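Local coordinates for protein epidermin leader peptide processing serine protease EpiP (Staphylococcus aureus subsp. aureus, PDB 3QFH) that probably cleaves the leader peptide from the lantibiotic precursor of epidermin, acting as a subtilisin-like serine endopeptidase, at residues 220-234 against 263-277. Residues are numbered along the deposited sequence; the frame is centred on the assembly and turned at random.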
loop_
_atom_site.group_PDB
_atom_site.type_symbol
_atom_site.label_atom_id
_atom_site.label_comp_id
_atom_site.label_asym_id
_atom_site.label_seq_id
_atom_site.Cartn_x
_atom_site.Cartn_y
_atom_site.Cartn_z
ATOM N N ILE A 220 -6.654 6.549 -2.888
ATOM C CA ILE A 220 -5.702 7.436 -2.231
ATOM C C ILE A 220 -6.337 8.812 -2.036
ATOM O O ILE A 220 -6.240 9.404 -0.968
ATOM C CB ILE A 220 -4.409 7.564 -3.028
ATOM C CG1 ILE A 220 -3.693 6.210 -3.044
ATOM C CG2 ILE A 220 -3.495 8.650 -2.419
ATOM C CD1 ILE A 220 -2.473 6.203 -3.868
ATOM N N VAL A 221 -6.987 9.314 -3.071
ATOM C CA VAL A 221 -7.693 10.594 -2.982
ATOM C C VAL A 221 -8.820 10.537 -1.933
ATOM O O VAL A 221 -9.015 11.480 -1.145
ATOM C CB VAL A 221 -8.263 11.006 -4.368
ATOM C CG1 VAL A 221 -9.212 12.174 -4.241
ATOM C CG2 VAL A 221 -7.110 11.353 -5.345
ATOM N N GLN A 222 -9.563 9.443 -1.921
ATOM C CA GLN A 222 -10.658 9.305 -0.970
ATOM C C GLN A 222 -10.139 9.304 0.480
ATOM O O GLN A 222 -10.699 9.986 1.354
ATOM C CB GLN A 222 -11.442 8.017 -1.233
ATOM C CG GLN A 222 -12.656 7.890 -0.358
ATOM C CD GLN A 222 -13.663 8.977 -0.638
ATOM O OE1 GLN A 222 -14.111 9.133 -1.773
ATOM N NE2 GLN A 222 -14.015 9.742 0.387
ATOM N N ALA A 223 -9.075 8.543 0.708
ATOM C CA ALA A 223 -8.447 8.419 2.031
ATOM C C ALA A 223 -7.965 9.780 2.527
ATOM O O ALA A 223 -8.175 10.134 3.695
ATOM C CB ALA A 223 -7.283 7.430 1.989
ATOM N N ALA A 224 -7.323 10.524 1.635
ATOM C CA ALA A 224 -6.828 11.850 1.947
ATOM C C ALA A 224 -7.989 12.802 2.212
ATOM O O ALA A 224 -7.911 13.642 3.113
ATOM C CB ALA A 224 -5.937 12.376 0.827
ATOM N N ASN A 225 -9.068 12.689 1.438
ATOM C CA ASN A 225 -10.240 13.549 1.679
ATOM C C ASN A 225 -10.945 13.215 2.984
ATOM O O ASN A 225 -11.561 14.085 3.594
ATOM C CB ASN A 225 -11.254 13.490 0.524
ATOM C CG ASN A 225 -10.790 14.260 -0.710
ATOM O OD1 ASN A 225 -9.872 15.084 -0.639
ATOM N ND2 ASN A 225 -11.424 13.989 -1.848
ATOM N N ASP A 226 -10.890 11.950 3.380
ATOM C CA ASP A 226 -11.506 11.489 4.627
ATOM C C ASP A 226 -10.675 11.837 5.881
ATOM O O ASP A 226 -11.077 11.514 6.986
ATOM C CB ASP A 226 -11.772 9.973 4.581
ATOM C CG ASP A 226 -12.934 9.585 3.648
ATOM O OD1 ASP A 226 -13.657 10.476 3.157
ATOM O OD2 ASP A 226 -13.130 8.360 3.425
ATOM N N GLY A 227 -9.518 12.470 5.705
ATOM C CA GLY A 227 -8.702 12.901 6.834
ATOM C C GLY A 227 -7.787 11.856 7.446
ATOM O O GLY A 227 -7.321 12.031 8.570
ATOM N N ASN A 228 -7.529 10.774 6.717
ATOM C CA ASN A 228 -6.589 9.745 7.164
ATOM C C ASN A 228 -5.201 10.269 6.912
ATOM O O ASN A 228 -4.788 10.390 5.764
ATOM C CB ASN A 228 -6.763 8.466 6.359
ATOM C CG ASN A 228 -8.103 7.848 6.547
ATOM O OD1 ASN A 228 -8.382 7.252 7.583
ATOM N ND2 ASN A 228 -8.944 7.945 5.526
ATOM N N GLN A 229 -4.459 10.567 7.959
ATOM C CA GLN A 229 -3.129 11.126 7.767
ATOM C C GLN A 229 -2.059 10.119 7.398
ATOM O O GLN A 229 -0.982 10.517 6.986
ATOM C CB GLN A 229 -2.693 11.969 8.973
ATOM C CG GLN A 229 -3.343 13.348 9.000
ATOM C CD GLN A 229 -2.600 14.302 9.903
ATOM O OE1 GLN A 229 -2.577 14.129 11.113
ATOM N NE2 GLN A 229 -1.969 15.307 9.311
ATOM N N VAL A 230 -2.332 8.832 7.566
ATOM C CA VAL A 230 -1.396 7.785 7.130
ATOM C C VAL A 230 -2.156 6.870 6.168
ATOM O O VAL A 230 -3.220 6.380 6.493
ATOM C CB VAL A 230 -0.810 6.972 8.308
ATOM C CG1 VAL A 230 0.140 5.858 7.794
ATOM C CG2 VAL A 230 -0.096 7.896 9.298
ATOM N N ILE A 231 -1.591 6.638 4.990
ATOM C CA ILE A 231 -2.215 5.839 3.952
ATOM C C ILE A 231 -1.264 4.711 3.594
ATOM O O ILE A 231 -0.158 4.969 3.098
ATOM C CB ILE A 231 -2.512 6.689 2.684
ATOM C CG1 ILE A 231 -3.407 7.882 3.025
ATOM C CG2 ILE A 231 -3.166 5.803 1.612
ATOM C CD1 ILE A 231 -3.668 8.877 1.841
ATOM N N ASN A 232 -1.701 3.476 3.839
ATOM C CA ASN A 232 -0.883 2.273 3.610
ATOM C C ASN A 232 -1.231 1.607 2.290
ATOM O O ASN A 232 -2.376 1.215 2.075
ATOM C CB ASN A 232 -1.107 1.291 4.777
ATOM C CG ASN A 232 -0.194 0.098 4.736
ATOM O OD1 ASN A 232 0.877 0.104 5.356
ATOM N ND2 ASN A 232 -0.577 -0.923 3.978
ATOM N N ILE A 233 -0.245 1.488 1.410
ATOM C CA ILE A 233 -0.436 0.837 0.105
ATOM C C ILE A 233 0.502 -0.360 0.027
ATOM O O ILE A 233 1.724 -0.224 -0.105
ATOM C CB ILE A 233 -0.177 1.794 -1.069
ATOM C CG1 ILE A 233 -0.901 3.118 -0.854
ATOM C CG2 ILE A 233 -0.651 1.181 -2.372
ATOM C CD1 ILE A 233 -0.612 4.141 -1.941
ATOM N N SER A 234 -0.073 -1.546 0.152
ATOM C CA SER A 234 0.698 -2.767 0.089
ATOM C C SER A 234 0.787 -3.286 -1.366
ATOM O O SER A 234 1.635 -4.121 -1.677
ATOM C CB SER A 234 0.142 -3.801 1.098
ATOM O OG SER A 234 0.445 -3.420 2.474
ATOM N N ALA A 263 -2.175 11.311 -7.403
ATOM C CA ALA A 263 -2.944 10.943 -6.208
ATOM C C ALA A 263 -2.058 11.118 -4.956
ATOM O O ALA A 263 -2.468 11.720 -3.968
ATOM C CB ALA A 263 -3.434 9.497 -6.313
ATOM N N ILE A 264 -0.846 10.570 -5.024
ATOM C CA ILE A 264 0.159 10.672 -3.950
ATOM C C ILE A 264 0.464 12.153 -3.573
ATOM O O ILE A 264 0.506 12.515 -2.398
ATOM C CB ILE A 264 1.450 9.903 -4.363
ATOM C CG1 ILE A 264 1.148 8.403 -4.397
ATOM C CG2 ILE A 264 2.617 10.176 -3.397
ATOM C CD1 ILE A 264 2.222 7.552 -5.024
ATOM N N ASN A 265 0.634 13.000 -4.571
ATOM C CA ASN A 265 0.926 14.418 -4.325
ATOM C C ASN A 265 -0.305 15.133 -3.793
ATOM O O ASN A 265 -0.193 16.079 -3.010
ATOM C CB ASN A 265 1.488 15.077 -5.580
ATOM C CG ASN A 265 2.862 14.515 -5.975
ATOM O OD1 ASN A 265 3.529 13.853 -5.178
ATOM N ND2 ASN A 265 3.292 14.801 -7.190
ATOM N N TYR A 266 -1.476 14.675 -4.214
ATOM C CA TYR A 266 -2.730 15.204 -3.708
ATOM C C TYR A 266 -2.807 14.880 -2.203
ATOM O O TYR A 266 -3.115 15.757 -1.387
ATOM C CB TYR A 266 -3.914 14.606 -4.464
ATOM C CG TYR A 266 -5.279 15.110 -4.019
ATOM C CD1 TYR A 266 -5.885 16.189 -4.641
ATOM C CD2 TYR A 266 -5.952 14.500 -2.972
ATOM C CE1 TYR A 266 -7.136 16.643 -4.234
ATOM C CE2 TYR A 266 -7.184 14.933 -2.564
ATOM C CZ TYR A 266 -7.775 16.005 -3.191
ATOM O OH TYR A 266 -9.005 16.424 -2.764
ATOM N N ALA A 267 -2.502 13.632 -1.844
ATOM C CA ALA A 267 -2.511 13.223 -0.436
ATOM C C ALA A 267 -1.564 14.094 0.352
ATOM O O ALA A 267 -1.910 14.532 1.436
ATOM C CB ALA A 267 -2.150 11.741 -0.263
ATOM N N LYS A 268 -0.370 14.345 -0.197
ATOM C CA LYS A 268 0.627 15.184 0.482
ATOM C C LYS A 268 0.079 16.596 0.726
ATOM O O LYS A 268 0.245 17.142 1.801
ATOM C CB LYS A 268 1.909 15.273 -0.327
ATOM C CG LYS A 268 3.009 16.138 0.315
ATOM C CD LYS A 268 4.103 16.419 -0.713
ATOM C CE LYS A 268 5.142 17.429 -0.220
ATOM N NZ LYS A 268 5.883 16.913 0.955
ATOM N N LYS A 269 -0.596 17.163 -0.266
ATOM C CA LYS A 269 -1.185 18.493 -0.129
ATOM C C LYS A 269 -2.243 18.499 0.987
ATOM O O LYS A 269 -2.409 19.479 1.668
ATOM C CB LYS A 269 -1.812 18.948 -1.449
ATOM C CG LYS A 269 -2.386 20.369 -1.391
ATOM C CD LYS A 269 -3.085 20.780 -2.694
ATOM C CE LYS A 269 -4.349 19.956 -2.929
ATOM N NZ LYS A 269 -5.176 20.492 -4.047
ATOM N N LYS A 270 -2.935 17.389 1.165
ATOM C CA LYS A 270 -3.938 17.258 2.211
ATOM C C LYS A 270 -3.336 16.878 3.568
ATOM O O LYS A 270 -4.081 16.617 4.509
ATOM C CB LYS A 270 -4.984 16.200 1.823
ATOM C CG LYS A 270 -5.648 16.418 0.471
ATOM C CD LYS A 270 -6.464 17.687 0.381
ATOM C CE LYS A 270 -7.809 17.554 1.048
ATOM N NZ LYS A 270 -8.640 18.736 0.678
ATOM N N LYS A 271 -2.007 16.814 3.655
ATOM C CA LYS A 271 -1.299 16.497 4.895
ATOM C C LYS A 271 -1.415 15.024 5.275
ATOM O O LYS A 271 -1.544 14.714 6.463
ATOM C CB LYS A 271 -1.788 17.354 6.081
ATOM C CG LYS A 271 -1.829 18.865 5.829
ATOM C CD LYS A 271 -0.465 19.430 5.556
ATOM C CE LYS A 271 -0.523 20.959 5.408
ATOM N NZ LYS A 271 0.822 21.528 5.176
ATOM N N SER A 272 -1.414 14.133 4.279
ATOM C CA SER A 272 -1.409 12.704 4.529
ATOM C C SER A 272 -0.076 12.177 4.031
ATOM O O SER A 272 0.490 12.714 3.068
ATOM C CB SER A 272 -2.524 11.964 3.807
ATOM O OG SER A 272 -3.795 12.338 4.290
ATOM N N ILE A 273 0.429 11.164 4.718
ATOM C CA ILE A 273 1.668 10.496 4.353
ATOM C C ILE A 273 1.271 9.194 3.668
ATOM O O ILE A 273 0.383 8.476 4.163
ATOM C CB ILE A 273 2.491 10.095 5.635
ATOM C CG1 ILE A 273 2.677 11.284 6.577
ATOM C CG2 ILE A 273 3.830 9.473 5.250
ATOM C CD1 ILE A 273 3.297 10.900 7.925
ATOM N N VAL A 274 1.946 8.871 2.564
ATOM C CA VAL A 274 1.724 7.637 1.831
ATOM C C VAL A 274 2.906 6.690 2.078
ATOM O O VAL A 274 4.076 7.045 1.837
ATOM C CB VAL A 274 1.570 7.907 0.313
ATOM C CG1 VAL A 274 1.504 6.573 -0.483
ATOM C CG2 VAL A 274 0.335 8.763 0.025
ATOM N N VAL A 275 2.596 5.499 2.580
ATOM C CA VAL A 275 3.580 4.459 2.860
ATOM C C VAL A 275 3.333 3.303 1.885
ATOM O O VAL A 275 2.238 2.739 1.834
ATOM C CB VAL A 275 3.439 3.948 4.297
ATOM C CG1 VAL A 275 4.561 2.919 4.630
ATOM C CG2 VAL A 275 3.441 5.138 5.270
ATOM N N ALA A 276 4.363 2.924 1.156
ATOM C CA ALA A 276 4.232 1.940 0.131
ATOM C C ALA A 276 5.193 0.778 0.339
ATOM O O ALA A 276 6.326 0.960 0.770
ATOM C CB ALA A 276 4.514 2.601 -1.225
ATOM N N ALA A 277 4.732 -0.403 -0.011
ATOM C CA ALA A 277 5.548 -1.602 0.083
ATOM C C ALA A 277 6.510 -1.690 -1.081
ATOM O O ALA A 277 6.140 -1.428 -2.222
ATOM C CB ALA A 277 4.667 -2.852 0.079
HETATM O O HOH W 1 -5.703 13.971 5.078
#
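Two consecutive helix-turn-strand units of the subtilisin-like α/β core pack side by side here, V230 to I233 pairing in parallel with I273 to A276 while A224 meets A267 between the helices. The strand pairing rests on alternating backbone bonds, I273 N to Q229 O (2.7 Å), I231 N to I273 O, V275 N to I231 O, I233 N to V275 O and A277 N to I233 O. The helix axes run 8.8 Å apart and only 5° from parallel, a spacing consistent with the alanines A224, A263 and A267 at the seam: A224 CB lies 3.7 Å from A267 CA. I231 CD1 fills the angle between helix and sheet, 3.9 Å from A267 CB, and I233 CD1 crosses to V274 CG1 at 3.5 Å. Farther from the sheet Y266, its CG anti to the backbone N (chi1 -179°), reaches across so that OH donates to a lone pair of N225 OD1 (2.7 Å), with amide and ring planes 73° apart. Both helices end in Schellman motifs, at G227 and K271, and the turns are tied by S272 OG to N228 O (2.6 Å); a water bridges S272 OG, A224 O and K270 O. Q229 NE2 bonds to K271 O (2.9 Å) and also to E403 O. The pair lies mid-sheet between strands 126-130 and 314-319; helix 382-400 packs on the N232 and V275 face, opposite the helices 213-225 and 254-269.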